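Long-range contacts in tail component (Lactobacillus phage J-1, PDB 5LY8), which probably binds saccharides of the host cell surface through this second carbohydrate-binding module of the phage's evolved distal tail protein: residues I82-N90 with Y230-Y238; T173-F181 with I193-V204. One frame throughout, in Å; residues are numbered along the deposited sequence.

Overall arrangement
The module has a concanavalin-like beta fold, with a six-stranded antiparallel sheet and a mixed sheet. From the N terminus, the chain runs through strand 73-81 into loop 82-90, the first half of contact 1. It passes through strand 94-103 and later reaches the hairpin turn at the start of strand 178-185. Contact 2 joins this region, 173-181, to the edge strand and following turn, 193-204. Only then does the last strand, 223-238, return to close contact 1. Contact 2 is therefore a short closure lying within the long one. Both reach the six-stranded sheet, and their centres are about 16 Å apart. In one of its two conformers, M175 packs on I234 and N235.

Contact 1 of 2, residues I82-N90 with Y230-Y238; sequences IPKNSNGSN and YFEWINVDY
The loop between strands 73-81 and 94-103 folds over the end of the last strand of the six-stranded sheet, and W233 is the main side chain under it. The single direct hydrogen bond between the segments runs from W233 NE1 to P83 O, 3.0 Å. The oxygen lies at the edge of the indole, close to its plane, and the bond is bent, with an N-H...O angle of 140°. N85 CB sits over one face of the indole, 3.7 Å from the centroid of the five-membered ring, as a CH-pi contact. The F231 ring meets the opposite face with its CE2. I82 serves both aromatic residues: its CD1 lies over a face of F231, 3.9 Å from the ring centroid, and its CG2 touches W233 CZ2 at 3.6 Å. N90 CA and CB meet the far end of the indole at CH2.

Beyond the tryptophan, N85 to G88 form a type I beta turn. With chi1 at 70°, N85 CG lies between its own backbone N and carbonyl carbon. Its OD1 turns back into the loop and accepts S89 N at 3.0 Å, from above the amide plane, and more weakly N87 N. ND2 rests against V236 CG1 at 3.7 Å and reaches I234 O through a water. Two more waters join S86 OG to D237 O and N87 ND2 to D237 OD2. S86 OG also bonds E15 of strand 11-20, and D237 OD1 bonds Q12.

The grip thus changes along the loop. At W233 it is mainly apolar, with one bond satisfying the buried indole N-H. At the turn V236 packs under N85, S86 and N87, the polar links between the segments run through water, and N85 braces the loop from within.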
loop_
_atom_site.group_PDB
_atom_site.type_symbol
_atom_site.label_atom_id
_atom_site.label_comp_id
_atom_site.label_asym_id
_atom_site.label_seq_id
_atom_site.Cartn_x
_atom_site.Cartn_y
_atom_site.Cartn_z
ATOM N N ILE A 82 -1.525 4.392 -14.302
ATOM C CA ILE A 82 -0.349 5.261 -14.285
ATOM C C ILE A 82 0.228 5.294 -15.688
ATOM O O ILE A 82 0.714 4.264 -16.157
ATOM C CB ILE A 82 0.699 4.768 -13.257
ATOM C CG1 ILE A 82 0.108 4.789 -11.834
ATOM C CG2 ILE A 82 1.990 5.624 -13.321
ATOM C CD1 ILE A 82 1.061 4.098 -10.833
ATOM N N PRO A 83 0.176 6.448 -16.380
ATOM C CA PRO A 83 0.771 6.539 -17.719
ATOM C C PRO A 83 2.279 6.798 -17.613
ATOM O O PRO A 83 2.813 7.089 -16.542
ATOM C CB PRO A 83 0.027 7.726 -18.343
ATOM C CG PRO A 83 -0.371 8.586 -17.207
ATOM C CD PRO A 83 -0.405 7.731 -15.946
ATOM N N LYS A 84 2.969 6.682 -18.739
ATOM C CA LYS A 84 4.402 6.983 -18.838
ATOM C C LYS A 84 4.655 8.447 -18.456
ATOM O O LYS A 84 3.763 9.298 -18.567
ATOM C CB LYS A 84 4.887 6.762 -20.274
ATOM C CG LYS A 84 4.999 5.278 -20.591
ATOM C CD LYS A 84 5.345 5.073 -22.066
ATOM C CE LYS A 84 5.641 3.620 -22.298
ATOM N NZ LYS A 84 5.897 3.330 -23.736
ATOM N N ASN A 85 5.867 8.739 -17.995
ATOM C CA ASN A 85 6.215 10.126 -17.701
ATOM C C ASN A 85 6.347 10.925 -19.042
ATOM O O ASN A 85 6.262 10.351 -20.133
ATOM C CB ASN A 85 7.468 10.182 -16.813
ATOM C CG ASN A 85 8.767 9.789 -17.460
ATOM O OD1 ASN A 85 8.901 9.761 -18.690
ATOM N ND2 ASN A 85 9.762 9.473 -16.634
ATOM N N SER A 86 6.538 12.241 -18.966
ATOM C CA SER A 86 6.616 13.080 -20.159
ATOM C C SER A 86 7.814 12.770 -21.050
ATOM O O SER A 86 7.837 13.197 -22.216
ATOM C CB SER A 86 6.614 14.550 -19.769
ATOM O OG SER A 86 7.891 14.901 -19.260
ATOM N N ASN A 87 8.814 12.029 -20.521
ATOM C CA ASN A 87 9.965 11.589 -21.303
ATOM C C ASN A 87 9.720 10.203 -21.938
ATOM O O ASN A 87 10.639 9.611 -22.508
ATOM C CB ASN A 87 11.217 11.598 -20.435
ATOM C CG ASN A 87 12.492 11.541 -21.233
ATOM O OD1 ASN A 87 12.659 12.201 -22.263
ATOM N ND2 ASN A 87 13.400 10.696 -20.797
ATOM N N GLY A 88 8.487 9.694 -21.801
ATOM C CA GLY A 88 8.093 8.426 -22.403
ATOM C C GLY A 88 8.567 7.192 -21.678
ATOM O O GLY A 88 8.664 6.126 -22.289
ATOM N N SER A 89 8.848 7.301 -20.378
ATOM C CA SER A 89 9.294 6.143 -19.604
ATOM C C SER A 89 8.321 5.801 -18.509
ATOM O O SER A 89 7.779 6.687 -17.837
ATOM C CB SER A 89 10.665 6.389 -18.963
ATOM O OG SER A 89 11.042 5.343 -18.076
ATOM N N ASN A 90 8.119 4.493 -18.306
ATOM C CA ASN A 90 7.397 4.001 -17.145
ATOM C C ASN A 90 8.300 3.083 -16.300
ATOM O O ASN A 90 7.836 2.396 -15.382
ATOM C CB ASN A 90 6.059 3.362 -17.468
ATOM C CG ASN A 90 6.144 2.281 -18.491
ATOM O OD1 ASN A 90 7.228 1.815 -18.855
ATOM N ND2 ASN A 90 4.996 1.902 -19.027
ATOM N N TYR A 230 -0.927 9.910 -3.442
ATOM C CA TYR A 230 -0.433 10.470 -4.696
ATOM C C TYR A 230 0.670 9.605 -5.221
ATOM O O TYR A 230 1.353 8.888 -4.475
ATOM C CB TYR A 230 0.000 11.951 -4.613
ATOM C CG TYR A 230 1.131 12.256 -3.670
ATOM C CD1 TYR A 230 2.458 12.181 -4.090
ATOM C CD2 TYR A 230 0.878 12.698 -2.380
ATOM C CE1 TYR A 230 3.504 12.537 -3.244
ATOM C CE2 TYR A 230 1.918 13.035 -1.516
ATOM C CZ TYR A 230 3.227 12.966 -1.957
ATOM O OH TYR A 230 4.255 13.272 -1.082
ATOM N N PHE A 231 0.902 9.738 -6.525
ATOM C CA PHE A 231 2.020 9.095 -7.190
ATOM C C PHE A 231 2.675 10.161 -8.047
ATOM O O PHE A 231 1.973 10.903 -8.759
ATOM C CB PHE A 231 1.544 7.965 -8.102
ATOM C CG PHE A 231 2.657 7.318 -8.905
ATOM C CD1 PHE A 231 3.282 6.166 -8.451
ATOM C CD2 PHE A 231 3.107 7.891 -10.097
ATOM C CE1 PHE A 231 4.305 5.573 -9.196
ATOM C CE2 PHE A 231 4.153 7.315 -10.819
ATOM C CZ PHE A 231 4.731 6.155 -10.382
ATOM N N GLU A 232 4.003 10.253 -7.974
ATOM C CA GLU A 232 4.785 11.144 -8.812
ATOM C C GLU A 232 5.925 10.442 -9.484
ATOM O O GLU A 232 6.677 9.734 -8.821
ATOM C CB GLU A 232 5.414 12.291 -7.991
ATOM C CG GLU A 232 4.487 13.198 -7.219
ATOM C CD GLU A 232 5.209 14.221 -6.358
ATOM O OE1 GLU A 232 4.590 15.276 -6.105
ATOM O OE2 GLU A 232 6.304 13.916 -5.822
ATOM N N TRP A 233 6.115 10.728 -10.773
ATOM C CA TRP A 233 7.346 10.375 -11.445
ATOM C C TRP A 233 8.372 11.408 -10.961
ATOM O O TRP A 233 8.031 12.588 -10.852
ATOM C CB TRP A 233 7.203 10.497 -12.959
ATOM C CG TRP A 233 6.295 9.470 -13.559
ATOM C CD1 TRP A 233 5.097 9.697 -14.168
ATOM C CD2 TRP A 233 6.507 8.058 -13.601
ATOM N NE1 TRP A 233 4.593 8.521 -14.664
ATOM C CE2 TRP A 233 5.438 7.499 -14.336
ATOM C CE3 TRP A 233 7.539 7.217 -13.162
ATOM C CZ2 TRP A 233 5.332 6.124 -14.580
ATOM C CZ3 TRP A 233 7.416 5.853 -13.382
ATOM C CH2 TRP A 233 6.321 5.326 -14.077
ATOM N N ILE A 234 9.599 10.981 -10.658
ATOM C CA ILE A 234 10.620 11.911 -10.173
ATOM C C ILE A 234 11.880 11.814 -11.029
ATOM O O ILE A 234 12.063 10.837 -11.771
ATOM C CB ILE A 234 10.900 11.768 -8.662
ATOM C CG1 ILE A 234 11.531 10.410 -8.354
ATOM C CG2 ILE A 234 9.645 12.071 -7.792
ATOM C CD1 ILE A 234 11.874 10.140 -6.893
ATOM N N ASN A 235 12.719 12.865 -10.975
ATOM C CA ASN A 235 13.961 12.940 -11.764
ATOM C C ASN A 235 13.618 12.736 -13.254
ATOM O O ASN A 235 14.212 11.872 -13.915
ATOM C CB ASN A 235 14.990 11.886 -11.275
ATOM C CG ASN A 235 15.275 11.950 -9.799
ATOM O OD1 ASN A 235 15.583 13.007 -9.229
ATOM N ND2 ASN A 235 15.161 10.813 -9.147
ATOM N N VAL A 236 12.570 13.453 -13.742
ATOM C CA VAL A 236 12.117 13.284 -15.130
ATOM C C VAL A 236 12.926 14.233 -15.989
ATOM O O VAL A 236 12.802 15.463 -15.845
ATOM C CB VAL A 236 10.603 13.508 -15.383
ATOM C CG1 VAL A 236 10.248 13.168 -16.841
ATOM C CG2 VAL A 236 9.735 12.705 -14.420
ATOM N N ASP A 237 13.691 13.703 -16.946
ATOM C CA ASP A 237 14.456 14.570 -17.861
ATOM C C ASP A 237 13.556 15.416 -18.727
ATOM O O ASP A 237 12.563 14.977 -19.185
ATOM C CB ASP A 237 15.296 13.741 -18.819
ATOM C CG ASP A 237 16.451 13.053 -18.170
ATOM O OD1 ASP A 237 16.795 13.396 -17.033
ATOM O OD2 ASP A 237 17.054 12.179 -18.831
ATOM N N TYR A 238 13.983 16.639 -18.985
ATOM C CA TYR A 238 13.315 17.532 -19.934
ATOM C C TYR A 238 14.347 18.522 -20.456
ATOM O O TYR A 238 15.353 18.768 -19.829
ATOM C CB TYR A 238 12.092 18.224 -19.324
ATOM C CG TYR A 238 12.398 19.377 -18.414
ATOM C CD1 TYR A 238 12.368 20.680 -18.877
ATOM C CD2 TYR A 238 12.722 19.174 -17.087
ATOM C CE1 TYR A 238 12.670 21.751 -18.052
ATOM C CE2 TYR A 238 13.010 20.239 -16.241
ATOM C CZ TYR A 238 12.981 21.523 -16.733
ATOM O OH TYR A 238 13.286 22.563 -15.918
HETATM O O HOH W 1 10.320 9.493 -13.707
HETATM O O HOH W 2 10.313 15.446 -20.596
HETATM O O HOH W 3 16.213 10.332 -21.139
#

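Contact 2 of 2, residues T173-F181 with I193-V204; sequences TKMGDQLTF and IETRTVSGFSSV
Strands 178-185 and 191-197 form a beta hairpin at the edge of the six-stranded sheet. Within it L179 pairs with R196 and F181 with E194 as antiparallel hydrogen-bonded pairs. R196 N reaches L179 O at 2.9 Å and F181 N reaches E194 O at 2.8 Å, each matched by a return bond. V198 N to D177 O carries the ladder into the turn. On the face of Q178 and T180, T180 OG1 and T195 OG1 share a hydrogen bond of 2.8 Å.

Polar side chains hold the turns. D177 OD1 accepts S202 N of the 3-10 segment 201-203, at 2.9 Å and nearly in line with the C-O bond, and S202 OG, at 2.7 Å from above the carboxylate plane. A water links D177 OD2 to G200 N. K174 NZ bonds F201 O at 2.9 Å and, outside the segments, T91 O, its strongest polar partner.

Ring and apolar contacts centre on F201. The extended K174 chain, with CG anti to the backbone N (chi1 174°), crosses the ring obliquely, CG and CD near CE2, and brings NZ over its face as a cation-pi contact, 4.7 Å from the centroid. L179 CD1 meets F201 CE2 at 3.8 Å, and both residues touch V144 of the other sheet.

Each charged group thus meets neutral partners of the 3-10 segment, and its charge would be expected to strengthen those bonds.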
loop_
_atom_site.group_PDB
_atom_site.type_symbol
_atom_site.label_atom_id
_atom_site.label_comp_id
_atom_site.label_asym_id
_atom_site.label_seq_id
_atom_site.Cartn_x
_atom_site.Cartn_y
_atom_site.Cartn_z
ATOM N N THR A 173 9.371 4.073 -2.998
ATOM C CA THR A 173 10.166 4.901 -3.906
ATOM C C THR A 173 11.069 3.989 -4.734
ATOM O O THR A 173 11.541 2.970 -4.232
ATOM C CB THR A 173 11.007 5.950 -3.136
ATOM O OG1 THR A 173 10.191 6.635 -2.195
ATOM C CG2 THR A 173 11.632 6.990 -4.046
ATOM N N LYS A 174 11.311 4.368 -6.000
ATOM C CA LYS A 174 12.232 3.672 -6.886
ATOM C C LYS A 174 13.272 4.686 -7.319
ATOM O O LYS A 174 12.927 5.772 -7.788
ATOM C CB LYS A 174 11.491 3.141 -8.110
ATOM C CG LYS A 174 12.400 2.520 -9.155
ATOM C CD LYS A 174 11.627 2.039 -10.348
ATOM C CE LYS A 174 12.507 1.265 -11.280
ATOM N NZ LYS A 174 11.720 0.733 -12.426
ATOM N N MET A 175 14.557 4.314 -7.158
ATOM C CA MET A 175 15.707 5.123 -7.552
ATOM C C MET A 175 16.619 4.137 -8.278
ATOM O O MET A 175 17.366 3.398 -7.616
ATOM C CB MET A 175 16.376 5.762 -6.318
ATOM C CG MET A 175 15.466 6.722 -5.542
ATOM S SD MET A 175 14.859 8.113 -6.540
ATOM C CE MET A 175 16.280 9.153 -6.554
ATOM N N GLY A 176 16.390 4.007 -9.598
ATOM C CA GLY A 176 17.053 3.040 -10.476
ATOM C C GLY A 176 16.691 1.649 -9.984
ATOM O O GLY A 176 15.515 1.298 -9.876
ATOM N N ASP A 177 17.718 0.833 -9.632
ATOM C CA ASP A 177 17.506 -0.519 -9.096
ATOM C C ASP A 177 17.147 -0.572 -7.607
ATOM O O ASP A 177 16.783 -1.651 -7.112
ATOM C CB ASP A 177 18.757 -1.389 -9.317
ATOM C CG ASP A 177 19.096 -1.697 -10.753
ATOM O OD1 ASP A 177 18.164 -1.930 -11.550
ATOM O OD2 ASP A 177 20.306 -1.819 -11.066
ATOM N N GLN A 178 17.188 0.566 -6.897
ATOM C CA GLN A 178 16.906 0.574 -5.473
ATOM C C GLN A 178 15.436 0.794 -5.210
ATOM O O GLN A 178 14.879 1.818 -5.633
ATOM C CB GLN A 178 17.721 1.646 -4.715
ATOM C CG GLN A 178 19.214 1.335 -4.645
ATOM C CD GLN A 178 19.966 2.188 -3.657
ATOM O OE1 GLN A 178 19.409 3.006 -2.908
ATOM N NE2 GLN A 178 21.275 2.006 -3.650
ATOM N N LEU A 179 14.839 -0.134 -4.488
ATOM C CA LEU A 179 13.445 -0.060 -4.119
ATOM C C LEU A 179 13.400 0.199 -2.611
ATOM O O LEU A 179 13.959 -0.589 -1.827
ATOM C CB LEU A 179 12.785 -1.406 -4.472
ATOM C CG LEU A 179 11.303 -1.573 -4.107
ATOM C CD1 LEU A 179 10.431 -0.513 -4.777
ATOM C CD2 LEU A 179 10.821 -2.927 -4.497
ATOM N N THR A 180 12.737 1.300 -2.199
ATOM C CA THR A 180 12.621 1.630 -0.790
ATOM C C THR A 180 11.162 1.605 -0.359
ATOM O O THR A 180 10.257 2.097 -1.072
ATOM C CB THR A 180 13.228 3.009 -0.532
ATOM O OG1 THR A 180 14.609 2.975 -0.875
ATOM C CG2 THR A 180 13.090 3.487 0.930
ATOM N N PHE A 181 10.946 1.065 0.843
ATOM C CA PHE A 181 9.669 1.098 1.515
ATOM C C PHE A 181 9.860 1.870 2.804
ATOM O O PHE A 181 10.822 1.592 3.557
ATOM C CB PHE A 181 9.247 -0.317 1.870
ATOM C CG PHE A 181 8.970 -1.225 0.706
ATOM C CD1 PHE A 181 10.007 -1.899 0.065
ATOM C CD2 PHE A 181 7.679 -1.416 0.258
ATOM C CE1 PHE A 181 9.734 -2.740 -1.013
ATOM C CE2 PHE A 181 7.413 -2.256 -0.817
ATOM C CZ PHE A 181 8.436 -2.915 -1.443
ATOM N N ILE A 193 12.272 2.146 7.562
ATOM C CA ILE A 193 12.904 2.351 6.246
ATOM C C ILE A 193 13.648 1.100 5.838
ATOM O O ILE A 193 14.509 0.609 6.583
ATOM C CB ILE A 193 13.758 3.638 6.102
ATOM C CG1 ILE A 193 14.538 3.672 4.743
ATOM C CG2 ILE A 193 14.650 3.859 7.316
ATOM C CD1 ILE A 193 14.976 5.022 4.239
ATOM N N GLU A 194 13.329 0.578 4.661
ATOM C CA GLU A 194 14.016 -0.578 4.107
ATOM C C GLU A 194 14.284 -0.325 2.648
ATOM O O GLU A 194 13.323 -0.095 1.885
ATOM C CB GLU A 194 13.151 -1.842 4.265
ATOM C CG GLU A 194 12.947 -2.300 5.700
ATOM C CD GLU A 194 14.134 -2.881 6.432
ATOM O OE1 GLU A 194 15.182 -3.148 5.809
ATOM O OE2 GLU A 194 13.968 -3.170 7.639
ATOM N N THR A 195 15.545 -0.404 2.237
ATOM C CA THR A 195 15.915 -0.259 0.844
ATOM C C THR A 195 16.575 -1.532 0.394
ATOM O O THR A 195 17.401 -2.085 1.124
ATOM C CB THR A 195 16.895 0.912 0.692
ATOM O OG1 THR A 195 16.262 2.113 1.153
ATOM C CG2 THR A 195 17.380 1.085 -0.752
ATOM N N ARG A 196 16.265 -2.007 -0.824
ATOM C CA ARG A 196 16.984 -3.152 -1.390
ATOM C C ARG A 196 17.364 -2.845 -2.812
ATOM O O ARG A 196 16.566 -2.260 -3.557
ATOM C CB ARG A 196 16.184 -4.471 -1.348
ATOM C CG ARG A 196 15.762 -4.918 0.061
ATOM C CD ARG A 196 16.983 -5.347 0.894
ATOM N NE ARG A 196 16.559 -5.856 2.202
ATOM C CZ ARG A 196 16.235 -5.116 3.261
ATOM N NH1 ARG A 196 16.327 -3.786 3.213
ATOM N NH2 ARG A 196 15.802 -5.698 4.372
ATOM N N THR A 197 18.561 -3.247 -3.214
ATOM C CA THR A 197 18.953 -3.098 -4.609
ATOM C C THR A 197 18.450 -4.359 -5.252
ATOM O O THR A 197 18.929 -5.451 -4.900
ATOM C CB THR A 197 20.457 -2.963 -4.745
ATOM O OG1 THR A 197 20.857 -1.788 -4.041
ATOM C CG2 THR A 197 20.899 -2.889 -6.231
ATOM N N VAL A 198 17.472 -4.232 -6.155
ATOM C CA VAL A 198 16.849 -5.374 -6.807
ATOM C C VAL A 198 17.380 -5.481 -8.235
ATOM O O VAL A 198 17.213 -4.554 -9.048
ATOM C CB VAL A 198 15.308 -5.231 -6.776
ATOM C CG1 VAL A 198 14.629 -6.404 -7.491
ATOM C CG2 VAL A 198 14.777 -5.116 -5.336
ATOM N N SER A 199 18.046 -6.598 -8.537
ATOM C CA SER A 199 18.644 -6.818 -9.839
ATOM C C SER A 199 17.642 -6.574 -10.991
ATOM O O SER A 199 16.578 -7.199 -11.023
ATOM C CB SER A 199 19.170 -8.250 -9.901
ATOM O OG SER A 199 20.031 -8.447 -11.009
ATOM N N GLY A 200 18.016 -5.694 -11.922
ATOM C CA GLY A 200 17.226 -5.374 -13.114
ATOM C C GLY A 200 15.977 -4.558 -12.877
ATOM O O GLY A 200 15.229 -4.303 -13.826
ATOM N N PHE A 201 15.733 -4.139 -11.633
ATOM C CA PHE A 201 14.510 -3.424 -11.325
ATOM C C PHE A 201 14.373 -2.114 -12.105
ATOM O O PHE A 201 13.265 -1.739 -12.469
ATOM C CB PHE A 201 14.404 -3.216 -9.816
ATOM C CG PHE A 201 13.056 -2.732 -9.368
ATOM C CD1 PHE A 201 11.941 -3.563 -9.446
ATOM C CD2 PHE A 201 12.915 -1.490 -8.763
ATOM C CE1 PHE A 201 10.695 -3.124 -8.991
ATOM C CE2 PHE A 201 11.662 -1.040 -8.343
ATOM C CZ PHE A 201 10.561 -1.855 -8.476
ATOM N N SER A 202 15.493 -1.476 -12.442
ATOM C CA SER A 202 15.472 -0.247 -13.226
ATOM C C SER A 202 14.884 -0.452 -14.632
ATOM O O SER A 202 14.619 0.544 -15.296
ATOM C CB SER A 202 16.874 0.346 -13.335
ATOM O OG SER A 202 17.786 -0.581 -13.898
ATOM N N SER A 203 14.708 -1.705 -15.106
ATOM C CA SER A 203 14.113 -1.998 -16.412
ATOM C C SER A 203 12.655 -2.469 -16.312
ATOM O O SER A 203 12.036 -2.739 -17.353
ATOM C CB SER A 203 14.938 -3.050 -17.147
ATOM O OG SER A 203 16.224 -2.517 -17.435
ATOM N N VAL A 204 12.127 -2.590 -15.098
ATOM C CA VAL A 204 10.790 -3.128 -14.873
ATOM C C VAL A 204 9.764 -1.992 -14.828
ATOM O O VAL A 204 9.915 -1.071 -14.024
ATOM C CB VAL A 204 10.756 -3.979 -13.576
ATOM C CG1 VAL A 204 9.331 -4.470 -13.280
ATOM C CG2 VAL A 204 11.732 -5.157 -13.677
HETATM O O HOH W 4 9.073 0.156 -11.741
HETATM O O HOH W 5 20.496 -4.332 -12.110
#